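Long-range contacts in probable quinone reductase Qor (NADPH:quinone reductase) (Zeta-crystallin homolog protein) (Mycobacterium tuberculosis, PDB 4RVU), which binds NADPH and probably transfers electrons from it to quinone substrates, as a member of the zinc-binding dehydrogenase-like quinone reductases: residues Y141-G146 with T167-R172; H134-S139 with L160-W165; A7-E12 with E58-I63. All coordinates share one frame; numbering follows the deposited sequence.

How the interactions relate
Interactions 1 and 2 are neighbours, with centres about 9 Å apart, and both use helix 157-168: interaction 2 packs its middle against the end of helix 120-140, and interaction 1 joins the loop that follows helix 120-140 to the turn that ends helix 157-168. Along the chain their segments alternate, so the two contacts interlock around strand 148-151 in the Rossmann-type cofactor-binding half. Interaction 3 closes before either opens. It lies across the centre of the chain, its centre about 41 Å from that of interaction 1 and about 32 Å from that of interaction 2, in a small antiparallel sheet that probably belongs to the GroES-like half. NADPH touches interaction 2 alone.

Interaction 1 of 3, residues Y141-G146 with T167-R172; sequences YPVKRG and THLGVR
With chi1 at -63°, Val143 CG1 stands anti to the carbonyl carbon, which puts CG2 between the backbone N and the carbonyl carbon, and this second branch meets both Leu169 and Val171. Leu169 brings CD1 to 3.8 Å from Val143 CG2, the two side chains crossing at about a right angle. Val171 also crosses Val143 at about a right angle and brings CG2 to 3.6 Å from Val143 CB, where it touches the carbonyl oxygen of Lys144 as well. Val149 of strand 148-151 packs on both valines, and Leu137 of helix 120-140 on Val143, so this apolar part continues into the protein.

Toward the surface, Arg145 starts out with CG anti to its backbone N and bends at chi3 (-63°), which folds the guanidinium back over the turn. Gly170 CA lies over one face, offset toward the rim of the group and 3.4 Å from NH1 of Arg145, with Leu169 C also over that face. Gly170, having no side chain, lets the group settle this close. It also has positive phi and is the C-prime residue of a Schellman motif: its N bonds to Thr167 O, and Val171 N to Ala166 O, closing helix 157-168.

The direct hydrogen bond between the segments runs from Gly146 N to Gly170 O, 3.0 Å and nearly straight at 172°. Arg145 CA adds a CA-H...O contact to the same oxygen at 3.6 Å. Lys144 points the other way, its NZ pairing with Asp147 in a salt bridge and making a weak bond to Tyr141 OH.

One backbone hydrogen bond and the packing of the guanidinium on Gly170 thus join the outer side, while branched aliphatic groups fill the inner one. The contact therefore rests on backbone geometry and apolar packing, not on paired charges between the segments.

Interaction 2 of 3, residues H134-S139 with L160-W165; sequences HYLLKS and LILTQW. With NDP (NADPH dihydro-nicotinamide-adenine-dinucleotide phosphate), chain E.
Trp165 swings its indole toward helix 120-140 with CG anti to the backbone N (chi1 -151°), and the far end of its six-membered ring reaches His134. Trp165 CH2 lies at the edge of the imidazole, 3.5 Å from His134 CD2, with the ring planes at 58°. Nearer the backbone, Leu137 CD1 tucks against Trp165 CB at 3.6 Å. Leu137 and Leu136 both pack on Leu162: Leu162 CD2 meets Leu137 CG at 3.7 Å, while its CD1 touches Leu136 CD1, those two side chains crossing at about a right angle.

A water in the plane of the indole accepts from Trp165 NE1 at 2.9 Å and weakly from Lys138 NZ. Glu289 takes a salt bridge from Lys138 NZ and a hydrogen bond from His134 NE2. On another side of helix 120-140, Tyr135, its CG between the backbone N and the carbonyl carbon, sends its OH to the nicotinamide oxygen O7N of NADPH, 2.7 Å away.

The axes of 134-139 and 160-165 approach to 10.3 Å and cross at -36°, a helix pairing beside the parallel sheet of the Rossmann-type nucleotide-binding domain of the medium-chain dehydrogenase family.

Interaction 3 of 3, residues A7-E12 with E58-I63; sequences AIEVTE and ELPFVI
Val10 and Phe61 form the hydrogen-bonded pair of an antiparallel ladder, joining strand 5-10 to strand 61-62 as one edge of a three-stranded sheet in which strand 5-10 is central. Val10 N gives Phe61 O a nearly linear bond of 2.8 Å (178°), and Phe61 N returns one to Val10 O at 3.1 Å. Beyond the adjoining non-hydrogen-bonded pair, Glu9 with Val62, the next hydrogen bond, Ile63 N to Ile8 O, is weak.

The packed end is apolar and largely buried. Ile63 CG2 meets Ile8 CG2 at 4.2 Å, and Ala7 CB touches both methyls of Val62. On the face of Val10, Phe61 has CG between its backbone N and carbonyl carbon (chi1 61°), which brings the ring up beside the neighbouring strand.

The other end is exposed, and its side chains do not interlock. Leu59 CD2 comes within 3.4 Å of Thr11 O, and Pro60, preceded by a cis peptide bond, lies close to Val10 O, but its CB stays 4.0 Å from Glu9 OE2. Back on the buried side, Val10 CB stands over one face of the Phe61 ring in a CH-pi contact, 4.3 Å from its centroid and 15° off the ring normal.

Interaction 1 of 3, residues Y141-G146 with T167-R172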
loop_
_atom_site.group_PDB
_atom_site.type_symbol
_atom_site.label_atom_id
_atom_site.label_comp_id
_atom_site.label_asym_id
_atom_site.label_seq_id
_atom_site.Cartn_x
_atom_site.Cartn_y
_atom_site.Cartn_z
ATOM N N TYR A 141 -7.273 3.428 5.126
ATOM C CA TYR A 141 -8.186 2.357 4.776
ATOM C C TYR A 141 -9.561 2.782 5.254
ATOM O O TYR A 141 -9.802 2.848 6.453
ATOM C CB TYR A 141 -7.789 1.004 5.404
ATOM C CG TYR A 141 -8.885 -0.012 5.158
ATOM C CD1 TYR A 141 -9.084 -0.543 3.891
ATOM C CD2 TYR A 141 -9.774 -0.367 6.161
ATOM C CE1 TYR A 141 -10.120 -1.442 3.636
ATOM C CE2 TYR A 141 -10.806 -1.252 5.921
ATOM C CZ TYR A 141 -10.976 -1.781 4.657
ATOM O OH TYR A 141 -12.008 -2.659 4.422
ATOM N N PRO A 142 -10.473 3.075 4.318
ATOM C CA PRO A 142 -11.794 3.560 4.721
ATOM C C PRO A 142 -12.657 2.414 5.236
ATOM O O PRO A 142 -13.265 1.697 4.431
ATOM C CB PRO A 142 -12.381 4.138 3.420
ATOM C CG PRO A 142 -11.334 3.865 2.318
ATOM C CD PRO A 142 -10.376 2.861 2.862
ATOM N N VAL A 143 -12.723 2.258 6.557
ATOM C CA VAL A 143 -13.461 1.145 7.142
ATOM C C VAL A 143 -14.936 1.235 6.779
ATOM O O VAL A 143 -15.479 2.331 6.603
ATOM C CB VAL A 143 -13.285 1.060 8.669
ATOM C CG1 VAL A 143 -11.807 0.784 9.038
ATOM C CG2 VAL A 143 -13.805 2.335 9.351
ATOM N N LYS A 144 -15.577 0.079 6.643
ATOM C CA LYS A 144 -17.006 0.035 6.377
ATOM C C LYS A 144 -17.652 -0.907 7.381
ATOM O O LYS A 144 -16.979 -1.764 7.969
ATOM C CB LYS A 144 -17.260 -0.438 4.948
ATOM C CG LYS A 144 -16.586 -1.747 4.634
ATOM C CD LYS A 144 -16.728 -2.117 3.161
ATOM C CE LYS A 144 -16.200 -3.525 2.898
ATOM N NZ LYS A 144 -14.735 -3.633 3.147
ATOM N N ARG A 145 -18.949 -0.731 7.600
ATOM C CA ARG A 145 -19.668 -1.561 8.551
ATOM C C ARG A 145 -19.516 -3.011 8.107
ATOM O O ARG A 145 -19.651 -3.310 6.918
ATOM C CB ARG A 145 -21.142 -1.140 8.610
ATOM C CG ARG A 145 -22.010 -2.026 9.493
ATOM C CD ARG A 145 -23.404 -1.436 9.685
ATOM N NE ARG A 145 -23.369 -0.142 10.368
ATOM C CZ ARG A 145 -23.289 0.008 11.689
ATOM N NH1 ARG A 145 -23.232 -1.058 12.482
ATOM N NH2 ARG A 145 -23.266 1.226 12.220
ATOM N N GLY A 146 -19.167 -3.894 9.040
ATOM C CA GLY A 146 -18.981 -5.302 8.726
ATOM C C GLY A 146 -17.531 -5.735 8.645
ATOM O O GLY A 146 -17.228 -6.940 8.679
ATOM N N THR A 167 -15.484 0.997 16.226
ATOM C CA THR A 167 -16.664 0.333 16.792
ATOM C C THR A 167 -17.935 1.123 16.491
ATOM O O THR A 167 -18.950 0.554 16.088
ATOM C CB THR A 167 -16.514 0.142 18.298
ATOM O OG1 THR A 167 -15.395 -0.724 18.534
ATOM C CG2 THR A 167 -17.772 -0.485 18.891
ATOM N N HIS A 168 -17.869 2.439 16.669
ATOM C CA HIS A 168 -18.985 3.315 16.327
ATOM C C HIS A 168 -19.373 3.197 14.859
ATOM O O HIS A 168 -20.553 3.299 14.514
ATOM C CB HIS A 168 -18.644 4.771 16.640
ATOM C CG HIS A 168 -19.647 5.746 16.108
ATOM N ND1 HIS A 168 -20.912 5.878 16.644
ATOM C CD2 HIS A 168 -19.579 6.625 15.080
ATOM C CE1 HIS A 168 -21.575 6.805 15.974
ATOM N NE2 HIS A 168 -20.788 7.273 15.020
ATOM N N LEU A 169 -18.381 2.994 13.994
ATOM C CA LEU A 169 -18.634 2.855 12.556
ATOM C C LEU A 169 -19.097 1.444 12.138
ATOM O O LEU A 169 -19.231 1.159 10.944
ATOM C CB LEU A 169 -17.398 3.277 11.757
ATOM C CG LEU A 169 -16.966 4.730 11.972
ATOM C CD1 LEU A 169 -15.536 4.977 11.485
ATOM C CD2 LEU A 169 -17.933 5.665 11.268
ATOM N N GLY A 170 -19.346 0.570 13.110
ATOM C CA GLY A 170 -19.816 -0.781 12.818
ATOM C C GLY A 170 -18.727 -1.784 12.474
ATOM O O GLY A 170 -18.990 -2.809 11.838
ATOM N N VAL A 171 -17.502 -1.494 12.903
ATOM C CA VAL A 171 -16.343 -2.342 12.648
ATOM C C VAL A 171 -16.008 -3.181 13.876
ATOM O O VAL A 171 -16.001 -2.679 15.002
ATOM C CB VAL A 171 -15.124 -1.479 12.279
ATOM C CG1 VAL A 171 -13.892 -2.337 12.017
ATOM C CG2 VAL A 171 -15.440 -0.620 11.074
ATOM N N ARG A 172 -15.756 -4.469 13.663
ATOM C CA ARG A 172 -15.299 -5.344 14.737
ATOM C C ARG A 172 -13.805 -5.140 14.963
ATOM O O ARG A 172 -13.025 -5.165 14.013
ATOM C CB ARG A 172 -15.570 -6.799 14.366
ATOM C CG ARG A 172 -15.179 -7.789 15.427
ATOM C CD ARG A 172 -15.520 -9.198 14.958
ATOM N NE ARG A 172 -15.325 -10.209 15.993
ATOM C CZ ARG A 172 -14.708 -11.368 15.785
ATOM N NH1 ARG A 172 -14.213 -11.644 14.588
ATOM N NH2 ARG A 172 -14.574 -12.241 16.774
#

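Interaction 2 of 3, residues H134-S139 with L160-W165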
loop_
_atom_site.group_PDB
_atom_site.type_symbol
_atom_site.label_atom_id
_atom_site.label_comp_id
_atom_site.label_asym_id
_atom_site.label_seq_id
_atom_site.Cartn_x
_atom_site.Cartn_y
_atom_site.Cartn_z
ATOM N N HIS A 134 -8.524 9.472 12.735
ATOM C CA HIS A 134 -9.408 9.870 11.642
ATOM C C HIS A 134 -8.822 9.487 10.289
ATOM O O HIS A 134 -9.489 8.832 9.484
ATOM C CB HIS A 134 -9.685 11.375 11.656
ATOM C CG HIS A 134 -10.665 11.810 10.613
ATOM N ND1 HIS A 134 -10.293 12.111 9.317
ATOM C CD2 HIS A 134 -12.010 11.971 10.663
ATOM C CE1 HIS A 134 -11.364 12.454 8.623
ATOM N NE2 HIS A 134 -12.420 12.375 9.417
ATOM N N TYR A 135 -7.585 9.900 10.019
ATOM C CA TYR A 135 -7.032 9.634 8.691
ATOM C C TYR A 135 -6.824 8.132 8.478
ATOM O O TYR A 135 -6.976 7.620 7.361
ATOM C CB TYR A 135 -5.781 10.498 8.381
ATOM C CG TYR A 135 -4.418 10.016 8.884
ATOM C CD1 TYR A 135 -3.825 8.866 8.361
ATOM C CD2 TYR A 135 -3.694 10.764 9.812
ATOM C CE1 TYR A 135 -2.589 8.435 8.787
ATOM C CE2 TYR A 135 -2.441 10.347 10.242
ATOM C CZ TYR A 135 -1.897 9.182 9.720
ATOM O OH TYR A 135 -0.653 8.744 10.124
ATOM N N LEU A 136 -6.507 7.424 9.555
ATOM C CA LEU A 136 -6.316 5.974 9.461
ATOM C C LEU A 136 -7.618 5.267 9.076
ATOM O O LEU A 136 -7.602 4.358 8.239
ATOM C CB LEU A 136 -5.750 5.410 10.772
ATOM C CG LEU A 136 -4.262 5.638 11.055
ATOM C CD1 LEU A 136 -3.877 5.192 12.473
ATOM C CD2 LEU A 136 -3.369 4.966 10.006
ATOM N N LEU A 137 -8.732 5.694 9.672
ATOM C CA LEU A 137 -10.039 5.049 9.485
ATOM C C LEU A 137 -10.835 5.581 8.306
ATOM O O LEU A 137 -11.745 4.915 7.824
ATOM C CB LEU A 137 -10.891 5.206 10.740
ATOM C CG LEU A 137 -10.410 4.468 11.975
ATOM C CD1 LEU A 137 -11.200 4.933 13.182
ATOM C CD2 LEU A 137 -10.582 2.979 11.781
ATOM N N LYS A 138 -10.523 6.792 7.859
ATOM C CA LYS A 138 -11.322 7.425 6.812
ATOM C C LYS A 138 -10.590 7.556 5.480
ATOM O O LYS A 138 -11.230 7.682 4.436
ATOM C CB LYS A 138 -11.808 8.812 7.265
ATOM C CG LYS A 138 -12.793 8.793 8.430
ATOM C CD LYS A 138 -14.191 8.404 7.959
ATOM C CE LYS A 138 -15.195 8.366 9.117
ATOM N NZ LYS A 138 -15.352 9.666 9.769
ATOM N N SER A 139 -9.258 7.521 5.516
ATOM C CA SER A 139 -8.441 7.827 4.336
ATOM C C SER A 139 -7.457 6.728 3.953
ATOM O O SER A 139 -7.391 6.322 2.786
ATOM C CB SER A 139 -7.682 9.150 4.538
ATOM O OG SER A 139 -8.587 10.219 4.738
ATOM N N LEU A 160 -6.942 3.506 21.738
ATOM C CA LEU A 160 -8.272 3.631 22.316
ATOM C C LEU A 160 -9.184 4.449 21.401
ATOM O O LEU A 160 -10.376 4.177 21.307
ATOM C CB LEU A 160 -8.205 4.256 23.718
ATOM C CG LEU A 160 -7.623 3.388 24.831
ATOM C CD1 LEU A 160 -7.371 4.264 26.062
ATOM C CD2 LEU A 160 -8.585 2.253 25.174
ATOM N N ILE A 161 -8.631 5.453 20.724
ATOM C CA ILE A 161 -9.445 6.266 19.824
ATOM C C ILE A 161 -9.841 5.460 18.583
ATOM O O ILE A 161 -11.003 5.496 18.157
ATOM C CB ILE A 161 -8.747 7.597 19.425
ATOM C CG1 ILE A 161 -8.500 8.456 20.671
ATOM C CG2 ILE A 161 -9.632 8.394 18.466
ATOM C CD1 ILE A 161 -7.684 9.739 20.400
ATOM N N LEU A 162 -8.882 4.727 18.018
ATOM C CA LEU A 162 -9.168 3.847 16.879
ATOM C C LEU A 162 -10.277 2.859 17.223
ATOM O O LEU A 162 -11.206 2.644 16.435
ATOM C CB LEU A 162 -7.910 3.082 16.435
ATOM C CG LEU A 162 -6.908 3.860 15.584
ATOM C CD1 LEU A 162 -5.598 3.105 15.461
ATOM C CD2 LEU A 162 -7.494 4.140 14.196
ATOM N N THR A 163 -10.182 2.273 18.411
ATOM C CA THR A 163 -11.097 1.208 18.815
ATOM C C THR A 163 -12.513 1.746 18.960
ATOM O O THR A 163 -13.453 1.202 18.368
ATOM C CB THR A 163 -10.618 0.555 20.106
ATOM O OG1 THR A 163 -9.338 -0.043 19.859
ATOM C CG2 THR A 163 -11.596 -0.513 20.583
ATOM N N GLN A 164 -12.655 2.854 19.687
ATOM C CA GLN A 164 -13.964 3.460 19.866
ATOM C C GLN A 164 -14.577 3.896 18.556
ATOM O O GLN A 164 -15.757 3.635 18.297
ATOM C CB GLN A 164 -13.868 4.664 20.791
ATOM C CG GLN A 164 -13.449 4.337 22.204
ATOM C CD GLN A 164 -13.351 5.592 23.039
ATOM O OE1 GLN A 164 -14.363 6.123 23.498
ATOM N NE2 GLN A 164 -12.132 6.093 23.217
ATOM N N TRP A 165 -13.775 4.570 17.734
ATOM C CA TRP A 165 -14.287 5.183 16.517
ATOM C C TRP A 165 -14.688 4.109 15.510
ATOM O O TRP A 165 -15.771 4.173 14.929
ATOM C CB TRP A 165 -13.246 6.122 15.909
ATOM C CG TRP A 165 -13.845 7.259 15.145
ATOM C CD1 TRP A 165 -15.103 7.321 14.607
ATOM C CD2 TRP A 165 -13.224 8.524 14.865
ATOM N NE1 TRP A 165 -15.292 8.543 13.992
ATOM C CE2 TRP A 165 -14.158 9.298 14.144
ATOM C CE3 TRP A 165 -11.969 9.063 15.145
ATOM C CZ2 TRP A 165 -13.876 10.600 13.714
ATOM C CZ3 TRP A 165 -11.690 10.356 14.717
ATOM C CH2 TRP A 165 -12.638 11.107 14.007
HETATM P PA NDP E . 0.809 4.890 22.924
HETATM O O1A NDP E . 0.013 5.637 23.956
HETATM O O2A NDP E . 0.122 3.889 22.041
HETATM O O5B NDP E . 2.045 4.167 23.654
HETATM C C5B NDP E . 2.795 3.165 22.976
HETATM C C4B NDP E . 2.192 1.815 23.325
HETATM O O4B NDP E . 2.691 0.788 22.467
HETATM C C3B NDP E . 2.563 1.389 24.734
HETATM O O3B NDP E . 1.632 1.879 25.699
HETATM C C2B NDP E . 2.554 -0.124 24.654
HETATM O O2B NDP E . 1.310 -0.645 25.103
HETATM C C1B NDP E . 2.756 -0.446 23.181
HETATM N N9A NDP E . 4.091 -1.073 23.047
HETATM C C8A NDP E . 4.337 -2.309 22.584
HETATM N N7A NDP E . 5.663 -2.584 22.610
HETATM C C5A NDP E . 6.289 -1.507 23.112
HETATM C C6A NDP E . 7.689 -1.130 23.412
HETATM N N6A NDP E . 8.704 -1.989 23.173
HETATM N N1A NDP E . 7.914 0.095 23.932
HETATM C C2A NDP E . 6.908 0.953 24.173
HETATM N N3A NDP E . 5.617 0.679 23.926
HETATM C C4A NDP E . 5.248 -0.513 23.403
HETATM O O3 NDP E . 1.568 5.965 22.008
HETATM P PN NDP E . 0.768 7.008 21.087
HETATM O O1N NDP E . -0.708 6.758 21.241
HETATM O O2N NDP E . 1.347 8.374 21.341
HETATM O O5D NDP E . 1.200 6.556 19.608
HETATM C C5D NDP E . 0.918 5.238 19.144
HETATM C C4D NDP E . 1.859 4.884 18.002
HETATM O O4D NDP E . 1.456 5.563 16.815
HETATM C C3D NDP E . 3.273 5.341 18.296
HETATM O O3D NDP E . 4.172 4.355 17.791
HETATM C C2D NDP E . 3.440 6.620 17.505
HETATM O O2D NDP E . 4.797 6.772 17.086
HETATM C C1D NDP E . 2.507 6.397 16.326
HETATM N N1N NDP E . 1.916 7.619 15.781
HETATM C C2N NDP E . 1.978 7.818 14.462
HETATM C C3N NDP E . 1.429 8.939 13.859
HETATM C C7N NDP E . 1.544 9.099 12.372
HETATM O O7N NDP E . 1.005 10.050 11.834
HETATM N N7N NDP E . 2.227 8.189 11.680
HETATM C C4N NDP E . 0.719 9.992 14.676
HETATM C C5N NDP E . 0.709 9.651 16.094
HETATM C C6N NDP E . 1.296 8.490 16.584
HETATM P P2B NDP E . 1.148 -2.210 25.441
HETATM O O1X NDP E . 2.414 -2.831 24.922
HETATM O O2X NDP E . 1.011 -2.255 26.936
HETATM O O3X NDP E . -0.098 -2.619 24.712
HETATM O O HOH W 1 -17.429 9.636 12.420
#

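Interaction 3 of 3, residues A7-E12 with E58-I63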
loop_
_atom_site.group_PDB
_atom_site.type_symbol
_atom_site.label_atom_id
_atom_site.label_comp_id
_atom_site.label_asym_id
_atom_site.label_seq_id
_atom_site.Cartn_x
_atom_site.Cartn_y
_atom_site.Cartn_z
ATOM N N ALA A 7 10.390 25.911 30.034
ATOM C CA ALA A 7 10.345 25.077 28.834
ATOM C C ALA A 7 11.209 23.844 29.036
ATOM O O ALA A 7 12.063 23.812 29.925
ATOM C CB ALA A 7 10.815 25.856 27.602
ATOM N N ILE A 8 10.985 22.837 28.197
ATOM C CA ILE A 8 11.782 21.625 28.217
ATOM C C ILE A 8 12.648 21.625 26.965
ATOM O O ILE A 8 12.156 21.468 25.837
ATOM C CB ILE A 8 10.907 20.361 28.275
ATOM C CG1 ILE A 8 10.031 20.360 29.540
ATOM C CG2 ILE A 8 11.767 19.100 28.241
ATOM C CD1 ILE A 8 10.782 20.029 30.840
ATOM N N GLU A 9 13.943 21.830 27.155
ATOM C CA GLU A 9 14.840 21.987 26.016
ATOM C C GLU A 9 15.764 20.789 25.895
ATOM O O GLU A 9 16.200 20.221 26.900
ATOM C CB GLU A 9 15.660 23.263 26.184
ATOM C CG GLU A 9 16.708 23.490 25.109
ATOM C CD GLU A 9 17.619 24.643 25.454
ATOM O OE1 GLU A 9 18.367 24.529 26.450
ATOM O OE2 GLU A 9 17.576 25.665 24.740
ATOM N N VAL A 10 16.049 20.406 24.655
ATOM C CA VAL A 10 17.013 19.355 24.363
ATOM C C VAL A 10 18.251 20.006 23.748
ATOM O O VAL A 10 18.167 20.642 22.698
ATOM C CB VAL A 10 16.403 18.310 23.417
ATOM C CG1 VAL A 10 17.425 17.249 23.037
ATOM C CG2 VAL A 10 15.192 17.667 24.078
ATOM N N THR A 11 19.382 19.878 24.438
ATOM C CA THR A 11 20.653 20.456 24.009
ATOM C C THR A 11 21.479 19.378 23.318
ATOM O O THR A 11 22.246 19.645 22.386
ATOM C CB THR A 11 21.411 21.049 25.221
ATOM O OG1 THR A 11 20.815 22.302 25.579
ATOM C CG2 THR A 11 22.883 21.276 24.910
ATOM N N GLU A 12 21.299 18.144 23.769
ATOM C CA GLU A 12 21.900 16.997 23.113
ATOM C C GLU A 12 20.856 15.892 23.098
ATOM O O GLU A 12 20.059 15.778 24.030
ATOM C CB GLU A 12 23.165 16.546 23.855
ATOM C CG GLU A 12 22.940 15.398 24.844
ATOM C CD GLU A 12 24.108 15.187 25.794
ATOM O OE1 GLU A 12 24.308 16.052 26.678
ATOM O OE2 GLU A 12 24.817 14.156 25.659
ATOM N N GLU A 58 17.546 20.011 14.249
ATOM C CA GLU A 58 18.596 20.935 14.667
ATOM C C GLU A 58 18.583 21.217 16.177
ATOM O O GLU A 58 17.529 21.481 16.765
ATOM C CB GLU A 58 18.467 22.248 13.894
ATOM C CG GLU A 58 19.712 23.118 13.897
ATOM C CD GLU A 58 20.737 22.685 12.857
ATOM O OE1 GLU A 58 20.749 21.491 12.475
ATOM O OE2 GLU A 58 21.532 23.544 12.417
ATOM N N LEU A 59 19.771 21.178 16.781
ATOM C CA LEU A 59 19.957 21.404 18.215
ATOM C C LEU A 59 20.397 22.840 18.498
ATOM O O LEU A 59 21.074 23.461 17.674
ATOM C CB LEU A 59 21.014 20.441 18.767
ATOM C CG LEU A 59 20.666 19.016 19.203
ATOM C CD1 LEU A 59 19.666 18.338 18.296
ATOM C CD2 LEU A 59 21.935 18.190 19.290
ATOM N N PRO A 60 19.998 23.387 19.658
ATOM C CA PRO A 60 19.029 22.795 20.587
ATOM C C PRO A 60 17.600 23.096 20.141
ATOM O O PRO A 60 17.392 23.916 19.241
ATOM C CB PRO A 60 19.326 23.523 21.897
ATOM C CG PRO A 60 19.806 24.861 21.472
ATOM C CD PRO A 60 20.606 24.611 20.213
ATOM N N PHE A 61 16.624 22.435 20.752
ATOM C CA PHE A 61 15.230 22.737 20.458
ATOM C C PHE A 61 14.354 22.493 21.680
ATOM O O PHE A 61 14.698 21.684 22.542
ATOM C CB PHE A 61 14.723 21.950 19.238
ATOM C CG PHE A 61 14.765 20.446 19.394
ATOM C CD1 PHE A 61 15.883 19.721 18.991
ATOM C CD2 PHE A 61 13.667 19.751 19.894
ATOM C CE1 PHE A 61 15.918 18.339 19.113
ATOM C CE2 PHE A 61 13.694 18.374 20.023
ATOM C CZ PHE A 61 14.821 17.664 19.630
ATOM N N VAL A 62 13.254 23.234 21.767
ATOM C CA VAL A 62 12.209 22.954 22.749
ATOM C C VAL A 62 11.301 21.928 22.089
ATOM O O VAL A 62 10.859 22.126 20.957
ATOM C CB VAL A 62 11.416 24.223 23.121
ATOM C CG1 VAL A 62 10.229 23.878 24.005
ATOM C CG2 VAL A 62 12.310 25.222 23.834
ATOM N N ILE A 63 11.039 20.824 22.784
ATOM C CA ILE A 63 10.404 19.647 22.189
ATOM C C ILE A 63 8.866 19.682 22.219
ATOM O O ILE A 63 8.278 20.407 23.031
ATOM C CB ILE A 63 10.925 18.383 22.902
ATOM C CG1 ILE A 63 10.540 17.098 22.174
ATOM C CG2 ILE A 63 10.473 18.366 24.340
ATOM C CD1 ILE A 63 11.438 15.945 22.520
#